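Diguanylate cyclase/phosphodiesterase-domain containing protein (Thermotoga maritima MSB8, PDB 6KHU) is a putative diguanylate cyclase of the GGDEF family, whose active members make the second messenger cyclic di-GMP from GTP. Local coordinates at residues T28-V39 / I103-P113; L55-S65 / T73-V81. One frame throughout, in Å; residues are numbered along the deposited sequence.

Interaction 1 of 2, residues T28-V39 / I103-P113; sequences TPYTIFFVKTKV and IEYSIAYKSYP
Y30 and Y112 meet at the close-packed end of this antiparallel strand pair: CE1 of the Y30 ring rests 3.4 Å from Y112 CB, and the two rings stand obliquely with planes at 31°. With CG between its own backbone N and carbonyl carbon (chi1 72°), Y30 swings its ring across to the neighbouring strand, while its OH is held by H20 of helix 9-26. On the other face, S111 OG donates to T31 OG1 over 2.9 Å; T31 OG1 is also bonded to V81 O. Further along that face the F33 and Y109 side chains run alongside each other in the same direction, with F33 CD2 3.5 Å from Y109 CB. Strands 30-37 and 105-112 belong to the central sheet of the GGDEF-type nucleotide cyclase fold, 105-112 as an outermost strand, and paired backbone bonds such as I32 N to K110 O (2.9 Å, 175° at the hydrogen) run along them. Toward the other end the contact turns polar and faces solvent. V35 CG2 still touches I107 CD1 at 3.9 Å, but exposed K38 lays its extended chain across to strand 105-112, over the face that carries S106; its NZ donates to S106 OG at 2.7 Å and also bonds the backbone O atoms of V130 and A131 at the chain end.

Interaction 2 of 2, residues L55-S65 / T73-V81; sequences LKECVRVPLDS and TFALFVIGV. With ZN (zinc ion), chain C.
S65 and F77 form an antiparallel hydrogen-bonded pair, S65 N giving to F77 O at 3.2 Å and F77 N to S65 O, just after a type I turn from V61 to D64. F77, with CG set between its backbone N and carbonyl carbon (chi1 66°), brings its ring back over this pair: S65 N sits over one face, and CZ comes 3.3 Å from S65 OG, which itself donates to L63 O. The D64 carboxylate ties the turn to the strand. Its OD1 takes the I79 amide at 2.8 Å, nearly straight at the hydrogen (172°) but 35° out of the carboxylate plane on the syn side; OD2 accepts R60 N through its anti lone pair and V61 N from above the plane. With D64 replaced by an alanine, the amides of I79, R60 and V61 would probably lose the carboxylate they share, and the turn could drift from the strand. This is the alpha/beta architecture expected of a GGDEF domain, with helix 41-57 packed on the sheet. L55 CD1 presses against F74 CB at 3.4 Å, and C58 CB lies 3.8 Å from L76 CD2. Nearer the surface, the V61 and I79 side chains cross at about a right angle, CG2 of V61 lying 3.7 Å from CG1 of I79. E57, which does not touch the strand, binds a zinc ion through OE1 at 2.0 Å, a site shared with H96.

Overall arrangement
Interactions 1 and 2 have centres 11 Å apart in one mixed sheet, ordered 7-8, 65-68, 73-79, 30-37, 105-112. Strand 30-37 is the seam between them: it pairs with 105-112 in interaction 1 and with 73-79, the strand of interaction 2, on its other edge, where F33 N probably bonds L76 O. Along the chain, 28-39 comes first, then both segments of interaction 2, and 103-113 last, so the chain leaves strand 30-37, passes through helix 41-57 to build the side holding 65-68 and 73-79, and returns through helix 86-100 to add edge strand 105-112. Helix 86-100 packs against F33 in one contact and C58 in the other, so one helix of this putative cyclase domain lies against both.

Interaction 1 of 2, residues T28-V39 / I103-P113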
loop_
_atom_site.group_PDB
_atom_site.type_symbol
_atom_site.label_atom_id
_atom_site.label_comp_id
_atom_site.label_asym_id
_atom_site.label_seq_id
_atom_site.Cartn_x
_atom_site.Cartn_y
_atom_site.Cartn_z
ATOM N N THR A 28 -9.288 11.458 11.585
ATOM C CA THR A 28 -9.316 10.018 11.443
ATOM C C THR A 28 -7.989 9.519 10.888
ATOM O O THR A 28 -7.425 10.139 9.981
ATOM C CB THR A 28 -10.451 9.576 10.515
ATOM O OG1 THR A 28 -10.204 10.098 9.202
ATOM C CG2 THR A 28 -11.791 10.089 11.015
ATOM N N PRO A 29 -7.462 8.420 11.407
ATOM C CA PRO A 29 -6.171 7.929 10.923
ATOM C C PRO A 29 -6.338 7.114 9.649
ATOM O O PRO A 29 -7.436 6.668 9.301
ATOM C CB PRO A 29 -5.676 7.058 12.081
ATOM C CG PRO A 29 -6.962 6.493 12.660
ATOM C CD PRO A 29 -8.059 7.519 12.410
ATOM N N TYR A 30 -5.219 6.955 8.939
ATOM C CA TYR A 30 -5.126 6.011 7.831
ATOM C C TYR A 30 -3.674 5.567 7.713
ATOM O O TYR A 30 -2.772 6.189 8.274
ATOM C CB TYR A 30 -5.624 6.618 6.506
ATOM C CG TYR A 30 -4.687 7.657 5.924
ATOM C CD1 TYR A 30 -4.706 8.970 6.393
ATOM C CD2 TYR A 30 -3.778 7.327 4.922
ATOM C CE1 TYR A 30 -3.849 9.928 5.881
ATOM C CE2 TYR A 30 -2.897 8.288 4.401
ATOM C CZ TYR A 30 -2.953 9.586 4.880
ATOM O OH TYR A 30 -2.105 10.542 4.384
ATOM N N THR A 31 -3.447 4.489 6.963
ATOM C CA THR A 31 -2.112 3.928 6.840
ATOM C C THR A 31 -1.789 3.651 5.381
ATOM O O THR A 31 -2.645 3.181 4.626
ATOM C CB THR A 31 -1.992 2.655 7.693
ATOM O OG1 THR A 31 -2.191 3.006 9.071
ATOM C CG2 THR A 31 -0.615 2.026 7.546
ATOM N N ILE A 32 -0.555 3.970 4.993
ATOM C CA ILE A 32 -0.028 3.725 3.655
ATOM C C ILE A 32 0.940 2.552 3.730
ATOM O O ILE A 32 1.828 2.529 4.590
ATOM C CB ILE A 32 0.691 4.967 3.095
ATOM C CG1 ILE A 32 -0.247 6.179 3.077
ATOM C CG2 ILE A 32 1.232 4.686 1.701
ATOM C CD1 ILE A 32 0.455 7.487 2.761
ATOM N N PHE A 33 0.784 1.589 2.827
ATOM C CA PHE A 33 1.699 0.462 2.717
ATOM C C PHE A 33 2.368 0.513 1.353
ATOM O O PHE A 33 1.705 0.784 0.343
ATOM C CB PHE A 33 0.977 -0.910 2.881
ATOM C CG PHE A 33 0.281 -1.105 4.208
ATOM C CD1 PHE A 33 -0.959 -0.538 4.446
ATOM C CD2 PHE A 33 0.846 -1.898 5.192
ATOM C CE1 PHE A 33 -1.609 -0.726 5.642
ATOM C CE2 PHE A 33 0.197 -2.082 6.403
ATOM C CZ PHE A 33 -1.032 -1.487 6.629
ATOM N N PHE A 34 3.681 0.247 1.324
ATOM C CA PHE A 34 4.432 0.027 0.088
ATOM C C PHE A 34 4.942 -1.410 0.044
ATOM O O PHE A 34 5.477 -1.913 1.041
ATOM C CB PHE A 34 5.646 0.968 -0.009
ATOM C CG PHE A 34 5.362 2.293 -0.653
ATOM C CD1 PHE A 34 4.163 2.955 -0.427
ATOM C CD2 PHE A 34 6.323 2.892 -1.476
ATOM C CE1 PHE A 34 3.910 4.199 -1.018
ATOM C CE2 PHE A 34 6.088 4.129 -2.065
ATOM C CZ PHE A 34 4.876 4.789 -1.838
ATOM N N VAL A 35 4.809 -2.061 -1.115
ATOM C CA VAL A 35 5.385 -3.385 -1.349
ATOM C C VAL A 35 6.189 -3.333 -2.647
ATOM O O VAL A 35 5.634 -3.050 -3.713
ATOM C CB VAL A 35 4.311 -4.486 -1.421
ATOM C CG1 VAL A 35 4.954 -5.839 -1.739
ATOM C CG2 VAL A 35 3.535 -4.567 -0.111
ATOM N N LYS A 36 7.490 -3.589 -2.560
ATOM C CA LYS A 36 8.345 -3.667 -3.736
ATOM C C LYS A 36 8.737 -5.119 -3.975
ATOM O O LYS A 36 9.244 -5.781 -3.065
ATOM C CB LYS A 36 9.601 -2.803 -3.577
ATOM C CG LYS A 36 10.558 -2.926 -4.766
ATOM C CD LYS A 36 11.604 -1.817 -4.788
ATOM C CE LYS A 36 12.622 -2.080 -5.892
ATOM N NZ LYS A 36 13.668 -1.024 -5.987
ATOM N N THR A 37 8.489 -5.609 -5.189
ATOM C CA THR A 37 8.889 -6.957 -5.571
ATOM C C THR A 37 10.307 -6.934 -6.108
ATOM O O THR A 37 10.674 -6.054 -6.898
ATOM C CB THR A 37 7.964 -7.544 -6.636
ATOM O OG1 THR A 37 7.929 -6.675 -7.777
ATOM C CG2 THR A 37 6.577 -7.702 -6.092
ATOM N N LYS A 38 11.093 -7.914 -5.686
ATOM C CA LYS A 38 12.498 -8.009 -6.064
ATOM C C LYS A 38 12.746 -9.414 -6.619
ATOM O O LYS A 38 13.448 -10.226 -6.017
ATOM C CB LYS A 38 13.406 -7.680 -4.869
ATOM C CG LYS A 38 13.305 -6.216 -4.434
ATOM C CD LYS A 38 13.909 -5.951 -3.069
ATOM C CE LYS A 38 14.007 -4.442 -2.832
ATOM N NZ LYS A 38 14.260 -4.084 -1.398
ATOM N N VAL A 39 12.148 -9.699 -7.775
ATOM C CA VAL A 39 12.254 -11.002 -8.413
ATOM C C VAL A 39 12.863 -10.835 -9.800
ATOM O O VAL A 39 12.981 -9.726 -10.326
ATOM C CB VAL A 39 10.897 -11.729 -8.503
ATOM C CG1 VAL A 39 10.370 -12.028 -7.106
ATOM C CG2 VAL A 39 9.900 -10.913 -9.323
ATOM N N ILE A 103 8.734 -15.564 -3.506
ATOM C CA ILE A 103 8.700 -14.157 -3.909
ATOM C C ILE A 103 9.559 -13.367 -2.933
ATOM O O ILE A 103 9.330 -13.405 -1.716
ATOM C CB ILE A 103 7.268 -13.595 -3.948
ATOM C CG1 ILE A 103 6.393 -14.384 -4.916
ATOM C CG2 ILE A 103 7.276 -12.138 -4.380
ATOM C CD1 ILE A 103 4.966 -13.866 -4.967
ATOM N N GLU A 104 10.555 -12.666 -3.461
ATOM C CA GLU A 104 11.389 -11.784 -2.657
ATOM C C GLU A 104 10.814 -10.373 -2.722
ATOM O O GLU A 104 10.491 -9.881 -3.807
ATOM C CB GLU A 104 12.834 -11.800 -3.159
ATOM C CG GLU A 104 13.873 -11.818 -2.051
ATOM C CD GLU A 104 13.745 -13.033 -1.151
ATOM O OE1 GLU A 104 13.833 -12.879 0.091
ATOM O OE2 GLU A 104 13.558 -14.147 -1.687
ATOM N N TYR A 105 10.692 -9.726 -1.566
ATOM C CA TYR A 105 10.016 -8.436 -1.514
ATOM C C TYR A 105 10.457 -7.685 -0.269
ATOM O O TYR A 105 11.028 -8.256 0.665
ATOM C CB TYR A 105 8.489 -8.609 -1.509
ATOM C CG TYR A 105 8.004 -9.175 -0.196
ATOM C CD1 TYR A 105 8.145 -10.534 0.094
ATOM C CD2 TYR A 105 7.427 -8.357 0.766
ATOM C CE1 TYR A 105 7.728 -11.048 1.304
ATOM C CE2 TYR A 105 7.000 -8.863 1.972
ATOM C CZ TYR A 105 7.148 -10.208 2.236
ATOM O OH TYR A 105 6.721 -10.706 3.445
ATOM N N SER A 106 10.155 -6.390 -0.261
ATOM C CA SER A 106 10.279 -5.542 0.917
ATOM C C SER A 106 8.946 -4.849 1.155
ATOM O O SER A 106 8.246 -4.486 0.203
ATOM C CB SER A 106 11.390 -4.497 0.744
ATOM O OG SER A 106 12.644 -5.110 0.485
ATOM N N ILE A 107 8.592 -4.670 2.421
ATOM C CA ILE A 107 7.318 -4.058 2.771
ATOM C C ILE A 107 7.582 -3.011 3.840
ATOM O O ILE A 107 8.465 -3.173 4.687
ATOM C CB ILE A 107 6.287 -5.106 3.256
ATOM C CG1 ILE A 107 4.930 -4.461 3.567
ATOM C CG2 ILE A 107 6.799 -5.827 4.483
ATOM C CD1 ILE A 107 3.783 -5.486 3.684
ATOM N N ALA A 108 6.814 -1.925 3.793
ATOM C CA ALA A 108 6.927 -0.870 4.792
ATOM C C ALA A 108 5.596 -0.133 4.869
ATOM O O ALA A 108 4.797 -0.172 3.930
ATOM C CB ALA A 108 8.075 0.091 4.458
ATOM N N TYR A 109 5.343 0.518 6.008
ATOM C CA TYR A 109 4.111 1.283 6.159
ATOM C C TYR A 109 4.349 2.531 7.001
ATOM O O TYR A 109 5.268 2.580 7.823
ATOM C CB TYR A 109 2.973 0.428 6.763
ATOM C CG TYR A 109 3.187 -0.004 8.198
ATOM C CD1 TYR A 109 2.885 0.844 9.252
ATOM C CD2 TYR A 109 3.677 -1.272 8.496
ATOM C CE1 TYR A 109 3.074 0.452 10.566
ATOM C CE2 TYR A 109 3.870 -1.676 9.810
ATOM C CZ TYR A 109 3.565 -0.805 10.837
ATOM O OH TYR A 109 3.748 -1.195 12.144
ATOM N N LYS A 110 3.502 3.541 6.779
ATOM C CA LYS A 110 3.503 4.783 7.544
ATOM C C LYS A 110 2.061 5.095 7.916
ATOM O O LYS A 110 1.190 5.094 7.043
ATOM C CB LYS A 110 4.095 5.938 6.739
ATOM C CG LYS A 110 5.583 5.841 6.484
ATOM C CD LYS A 110 6.371 6.305 7.684
ATOM C CE LYS A 110 7.872 6.137 7.462
ATOM N NZ LYS A 110 8.639 6.747 8.586
ATOM N N SER A 111 1.798 5.333 9.200
ATOM C CA SER A 111 0.448 5.629 9.671
ATOM C C SER A 111 0.300 7.121 9.939
ATOM O O SER A 111 1.175 7.741 10.553
ATOM C CB SER A 111 0.116 4.840 10.940
ATOM O OG SER A 111 0.170 3.447 10.692
ATOM N N TYR A 112 -0.797 7.689 9.473
ATOM C CA TYR A 112 -1.129 9.064 9.785
ATOM C C TYR A 112 -2.109 9.078 10.945
ATOM O O TYR A 112 -3.056 8.292 10.950
ATOM C CB TYR A 112 -1.766 9.759 8.573
ATOM C CG TYR A 112 -2.321 11.145 8.871
ATOM C CD1 TYR A 112 -1.503 12.259 8.803
ATOM C CD2 TYR A 112 -3.666 11.336 9.221
ATOM C CE1 TYR A 112 -1.980 13.532 9.076
ATOM C CE2 TYR A 112 -4.167 12.627 9.490
ATOM C CZ TYR A 112 -3.302 13.717 9.420
ATOM O OH TYR A 112 -3.741 14.996 9.681
ATOM N N PRO A 113 -1.959 9.951 11.948
ATOM C CA PRO A 113 -0.945 11.004 12.100
ATOM C C PRO A 113 0.285 10.642 12.941
ATOM O O PRO A 113 1.170 11.498 13.089
ATOM C CB PRO A 113 -1.728 12.113 12.807
ATOM C CG PRO A 113 -2.667 11.331 13.724
ATOM C CD PRO A 113 -3.030 10.072 12.963
#

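Interaction 2 of 2, residues L55-S65 / T73-V81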
loop_
_atom_site.group_PDB
_atom_site.type_symbol
_atom_site.label_atom_id
_atom_site.label_comp_id
_atom_site.label_asym_id
_atom_site.label_seq_id
_atom_site.Cartn_x
_atom_site.Cartn_y
_atom_site.Cartn_z
ATOM N N LEU A 55 -3.034 -7.198 -2.064
ATOM C CA LEU A 55 -3.312 -5.860 -1.543
ATOM C C LEU A 55 -4.766 -5.472 -1.755
ATOM O O LEU A 55 -5.351 -4.774 -0.916
ATOM C CB LEU A 55 -2.388 -4.832 -2.197
ATOM C CG LEU A 55 -0.922 -5.040 -1.833
ATOM C CD1 LEU A 55 -0.068 -4.146 -2.686
ATOM C CD2 LEU A 55 -0.686 -4.783 -0.357
ATOM N N LYS A 56 -5.356 -5.885 -2.880
ATOM C CA LYS A 56 -6.787 -5.673 -3.077
ATOM C C LYS A 56 -7.600 -6.298 -1.953
ATOM O O LYS A 56 -8.658 -5.773 -1.580
ATOM C CB LYS A 56 -7.236 -6.252 -4.419
ATOM C CG LYS A 56 -7.091 -5.314 -5.604
ATOM C CD LYS A 56 -7.751 -3.952 -5.337
ATOM C CE LYS A 56 -9.261 -4.046 -5.183
ATOM N NZ LYS A 56 -9.935 -2.754 -5.541
ATOM N N GLU A 57 -7.121 -7.413 -1.400
ATOM C CA GLU A 57 -7.827 -8.069 -0.305
ATOM C C GLU A 57 -7.906 -7.191 0.936
ATOM O O GLU A 57 -8.848 -7.326 1.727
ATOM C CB GLU A 57 -7.140 -9.395 0.038
ATOM C CG GLU A 57 -8.028 -10.346 0.809
ATOM C CD GLU A 57 -7.341 -11.646 1.147
ATOM O OE1 GLU A 57 -7.647 -12.204 2.219
ATOM O OE2 GLU A 57 -6.509 -12.117 0.332
ATOM N N CYS A 58 -6.922 -6.307 1.141
ATOM C CA CYS A 58 -6.935 -5.410 2.298
ATOM C C CYS A 58 -7.966 -4.295 2.191
ATOM O O CYS A 58 -8.218 -3.610 3.187
ATOM C CB CYS A 58 -5.570 -4.748 2.485
ATOM S SG CYS A 58 -4.199 -5.891 2.627
ATOM N N VAL A 59 -8.518 -4.057 1.003
ATOM C CA VAL A 59 -9.469 -2.970 0.799
ATOM C C VAL A 59 -10.758 -3.286 1.556
ATOM O O VAL A 59 -11.446 -4.264 1.246
ATOM C CB VAL A 59 -9.733 -2.777 -0.703
ATOM C CG1 VAL A 59 -10.979 -1.918 -0.961
ATOM C CG2 VAL A 59 -8.502 -2.180 -1.378
ATOM N N ARG A 60 -11.093 -2.454 2.550
ATOM C CA ARG A 60 -12.306 -2.649 3.343
ATOM C C ARG A 60 -13.461 -1.749 2.927
ATOM O O ARG A 60 -14.621 -2.151 3.051
ATOM C CB ARG A 60 -12.055 -2.394 4.833
ATOM C CG ARG A 60 -10.718 -2.794 5.399
ATOM C CD ARG A 60 -10.615 -2.256 6.841
ATOM N NE ARG A 60 -11.941 -2.113 7.448
ATOM C CZ ARG A 60 -12.514 -0.949 7.764
ATOM N NH1 ARG A 60 -11.883 0.191 7.534
ATOM N NH2 ARG A 60 -13.728 -0.921 8.301
ATOM N N VAL A 61 -13.185 -0.531 2.480
ATOM C CA VAL A 61 -14.244 0.373 2.030
ATOM C C VAL A 61 -13.847 0.919 0.676
ATOM O O VAL A 61 -12.663 0.866 0.294
ATOM C CB VAL A 61 -14.506 1.493 3.070
ATOM C CG1 VAL A 61 -14.949 0.875 4.393
ATOM C CG2 VAL A 61 -13.253 2.352 3.278
ATOM N N PRO A 62 -14.806 1.413 -0.115
ATOM C CA PRO A 62 -14.491 1.795 -1.505
ATOM C C PRO A 62 -13.393 2.845 -1.658
ATOM O O PRO A 62 -12.721 2.861 -2.700
ATOM C CB PRO A 62 -15.839 2.306 -2.032
ATOM C CG PRO A 62 -16.852 1.544 -1.242
ATOM C CD PRO A 62 -16.259 1.454 0.144
ATOM N N LEU A 63 -13.174 3.701 -0.652
ATOM C CA LEU A 63 -12.110 4.705 -0.721
ATOM C C LEU A 63 -10.713 4.084 -0.602
ATOM O O LEU A 63 -9.741 4.638 -1.137
ATOM C CB LEU A 63 -12.310 5.746 0.387
ATOM C CG LEU A 63 -12.788 7.181 0.118
ATOM C CD1 LEU A 63 -13.458 7.372 -1.216
ATOM C CD2 LEU A 63 -13.693 7.657 1.261
ATOM N N ASP A 64 -10.580 2.966 0.115
ATOM C CA ASP A 64 -9.292 2.278 0.179
ATOM C C ASP A 64 -8.817 1.945 -1.234
ATOM O O ASP A 64 -9.612 1.555 -2.093
ATOM C CB ASP A 64 -9.408 0.993 0.998
ATOM C CG ASP A 64 -9.810 1.233 2.444
ATOM O OD1 ASP A 64 -9.606 2.342 2.981
ATOM O OD2 ASP A 64 -10.309 0.278 3.062
ATOM N N SER A 65 -7.519 2.119 -1.493
ATOM C CA SER A 65 -7.048 2.061 -2.872
ATOM C C SER A 65 -5.688 1.382 -2.982
ATOM O O SER A 65 -4.820 1.519 -2.114
ATOM C CB SER A 65 -6.949 3.465 -3.513
ATOM O OG SER A 65 -8.099 4.255 -3.251
ATOM N N THR A 73 6.683 -1.748 -7.783
ATOM C CA THR A 73 6.218 -1.390 -6.451
ATOM C C THR A 73 4.719 -1.136 -6.488
ATOM O O THR A 73 4.218 -0.480 -7.402
ATOM C CB THR A 73 6.953 -0.147 -5.909
ATOM O OG1 THR A 73 8.364 -0.405 -5.847
ATOM C CG2 THR A 73 6.460 0.209 -4.512
ATOM N N PHE A 74 4.004 -1.677 -5.508
ATOM C CA PHE A 74 2.617 -1.313 -5.276
ATOM C C PHE A 74 2.516 -0.413 -4.054
ATOM O O PHE A 74 3.340 -0.486 -3.135
ATOM C CB PHE A 74 1.736 -2.538 -5.037
ATOM C CG PHE A 74 1.433 -3.327 -6.270
ATOM C CD1 PHE A 74 0.414 -2.937 -7.123
ATOM C CD2 PHE A 74 2.146 -4.487 -6.557
ATOM C CE1 PHE A 74 0.114 -3.689 -8.263
ATOM C CE2 PHE A 74 1.855 -5.246 -7.693
ATOM C CZ PHE A 74 0.839 -4.842 -8.545
ATOM N N ALA A 75 1.476 0.413 -4.038
ATOM C CA ALA A 75 1.107 1.152 -2.847
ATOM C C ALA A 75 -0.349 0.865 -2.504
ATOM O O ALA A 75 -1.148 0.459 -3.356
ATOM C CB ALA A 75 1.345 2.658 -3.022
ATOM N N LEU A 76 -0.673 1.062 -1.230
ATOM C CA LEU A 76 -2.001 0.832 -0.693
ATOM C C LEU A 76 -2.227 1.832 0.427
ATOM O O LEU A 76 -1.320 2.077 1.235
ATOM C CB LEU A 76 -2.150 -0.596 -0.149
ATOM C CG LEU A 76 -3.290 -0.907 0.823
ATOM C CD1 LEU A 76 -4.622 -1.086 0.065
ATOM C CD2 LEU A 76 -2.967 -2.167 1.645
ATOM N N PHE A 77 -3.422 2.408 0.482
ATOM C CA PHE A 77 -3.816 3.081 1.710
ATOM C C PHE A 77 -5.166 2.565 2.176
ATOM O O PHE A 77 -6.032 2.243 1.361
ATOM C CB PHE A 77 -3.800 4.627 1.574
ATOM C CG PHE A 77 -4.815 5.212 0.614
ATOM C CD1 PHE A 77 -6.123 5.455 1.018
ATOM C CD2 PHE A 77 -4.429 5.597 -0.667
ATOM C CE1 PHE A 77 -7.035 6.027 0.157
ATOM C CE2 PHE A 77 -5.342 6.179 -1.546
ATOM C CZ PHE A 77 -6.647 6.393 -1.132
ATOM N N VAL A 78 -5.313 2.467 3.500
ATOM C CA VAL A 78 -6.482 1.900 4.160
ATOM C C VAL A 78 -6.949 2.903 5.219
ATOM O O VAL A 78 -6.203 3.226 6.152
ATOM C CB VAL A 78 -6.180 0.523 4.789
ATOM C CG1 VAL A 78 -5.914 -0.517 3.702
ATOM C CG2 VAL A 78 -4.961 0.589 5.693
ATOM N N ILE A 79 -8.158 3.410 5.064
ATOM C CA ILE A 79 -8.613 4.461 5.960
ATOM C C ILE A 79 -9.054 3.843 7.282
ATOM O O ILE A 79 -9.495 2.685 7.350
ATOM C CB ILE A 79 -9.736 5.293 5.312
ATOM C CG1 ILE A 79 -11.031 4.495 5.295
ATOM C CG2 ILE A 79 -9.340 5.742 3.882
ATOM C CD1 ILE A 79 -11.994 4.898 6.393
ATOM N N GLY A 80 -8.938 4.632 8.349
ATOM C CA GLY A 80 -9.340 4.179 9.660
ATOM C C GLY A 80 -8.327 3.295 10.355
ATOM O O GLY A 80 -8.598 2.832 11.467
ATOM N N VAL A 81 -7.174 3.049 9.744
ATOM C CA VAL A 81 -6.150 2.177 10.311
ATOM C C VAL A 81 -5.040 3.051 10.866
ATOM O O VAL A 81 -4.378 3.771 10.115
ATOM C CB VAL A 81 -5.614 1.199 9.255
ATOM C CG1 VAL A 81 -4.381 0.439 9.772
ATOM C CG2 VAL A 81 -6.720 0.237 8.812
HETATM ZN ZN ZN C . -6.704 -13.989 2.308
HETATM O O HOH W 1 -10.459 0.681 5.626
#